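Local coordinates for lipoprotein (Klebsiella pneumoniae subsp. pneumoniae, PDB 4HWM) that is of unknown function but belongs to the YedD-like family of bacterial lipoproteins and folds as a small antiparallel beta barrel, at residues A[52-55]-A[59-62]. Residues are numbered along the deposited sequence; the frame is centred on the assembly and turned at random.
Sequences FDCR and RVIA
F52 reaches A62 with the far end of its ring: CZ lies 3.5 Å from A62 CB, and the methyl meets the ring obliquely. Its CG is anti to the backbone N (chi1 -163°), which turns the outer end of the ring toward A62. Helix 108-118 packs against F52 as well, through C110, A113, W114 and A117. D53 touches 59-62 through its backbone: its O receives a CA-H...O contact from A62 CA at 3.1 Å. Its carboxylate turns to R55. C54 and A62 form a non-hydrogen-bonded pair, with CA atoms 4.1 Å apart. C54 SG lies over V60 CG1 and A62 CB, 3.9 Å from each, and forms a disulfide with C110 of the helix. R55 and I61 form the hydrogen-bonded pair. R55 N donates to I61 O (2.8 Å), and I61 N donates to R55 O; both bonds are nearly straight at 170°. R55 CB also packs on I61 CG2. The rest of R55 runs back to D53, where NE and NH2 each hold one carboxylate oxygen, side-on and nearly coplanar. Y95 OH is also hydrogen-bonded to D53 OD2, and D96 gives R55 NH2 a second acidic partner, so each member of the ion pair has one more partner. The arrangement is an antiparallel beta hairpin of strands 50-56 and 60-70, part of a closed barrel whose C-terminal helix is joined to it by a disulfide.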
# COMPACT_ATOMS: atom_id res chain seq x y z
N PHE A 52 -0.30 -3.46 -2.05
CA PHE A 52 -1.64 -3.20 -2.57
C PHE A 52 -2.16 -1.93 -1.95
O PHE A 52 -2.24 -1.84 -0.72
CB PHE A 52 -2.56 -4.38 -2.20
CG PHE A 52 -3.83 -4.46 -3.01
CD1 PHE A 52 -3.79 -4.69 -4.36
CD2 PHE A 52 -5.07 -4.30 -2.40
CE1 PHE A 52 -4.97 -4.82 -5.09
CE2 PHE A 52 -6.23 -4.40 -3.11
CZ PHE A 52 -6.19 -4.63 -4.46
N ASP A 53 -2.47 -0.96 -2.81
CA ASP A 53 -2.90 0.39 -2.39
C ASP A 53 -4.38 0.47 -2.71
O ASP A 53 -4.72 0.40 -3.89
CB ASP A 53 -2.06 1.42 -3.17
CG ASP A 53 -2.46 2.86 -2.92
OD1 ASP A 53 -3.62 3.14 -2.59
OD2 ASP A 53 -1.58 3.72 -3.09
N CYS A 54 -5.24 0.53 -1.68
CA CYS A 54 -6.69 0.45 -1.86
C CYS A 54 -7.33 1.62 -1.17
O CYS A 54 -7.16 1.79 0.03
CB CYS A 54 -7.20 -0.88 -1.30
SG CYS A 54 -8.94 -1.17 -1.54
N ARG A 55 -8.03 2.44 -1.92
CA ARG A 55 -8.65 3.65 -1.38
C ARG A 55 -10.12 3.62 -1.72
O ARG A 55 -10.49 3.17 -2.78
CB ARG A 55 -7.99 4.87 -1.97
CG ARG A 55 -6.49 4.83 -1.75
CD ARG A 55 -5.84 6.06 -2.19
NE ARG A 55 -4.40 5.88 -2.38
CZ ARG A 55 -3.50 6.84 -2.50
NH1 ARG A 55 -3.86 8.12 -2.46
NH2 ARG A 55 -2.24 6.50 -2.72
N ARG A 59 -16.49 5.15 -4.41
CA ARG A 59 -15.96 4.07 -5.22
C ARG A 59 -14.63 3.63 -4.63
O ARG A 59 -14.03 4.34 -3.84
CB ARG A 59 -15.74 4.53 -6.66
CG ARG A 59 -17.05 4.85 -7.38
CD ARG A 59 -16.82 5.25 -8.83
NE ARG A 59 -16.14 6.54 -8.93
CZ ARG A 59 -15.50 7.01 -10.01
NH1 ARG A 59 -15.44 6.31 -11.13
NH2 ARG A 59 -14.91 8.20 -9.96
N VAL A 60 -14.20 2.44 -5.05
CA VAL A 60 -12.93 1.86 -4.68
C VAL A 60 -11.95 2.00 -5.84
O VAL A 60 -12.32 1.80 -7.01
CB VAL A 60 -13.12 0.35 -4.36
CG1 VAL A 60 -11.81 -0.32 -4.06
CG2 VAL A 60 -14.10 0.16 -3.22
N ILE A 61 -10.72 2.37 -5.52
CA ILE A 61 -9.63 2.34 -6.47
C ILE A 61 -8.51 1.57 -5.78
O ILE A 61 -8.07 1.95 -4.70
CB ILE A 61 -9.18 3.74 -6.94
CG1 ILE A 61 -7.96 3.62 -7.87
CG2 ILE A 61 -8.88 4.69 -5.80
CD1 ILE A 61 -7.79 4.80 -8.80
N ALA A 62 -8.09 0.48 -6.40
CA ALA A 62 -7.07 -0.36 -5.83
C ALA A 62 -6.00 -0.71 -6.88
O ALA A 62 -6.33 -0.92 -8.06
CB ALA A 62 -7.71 -1.61 -5.26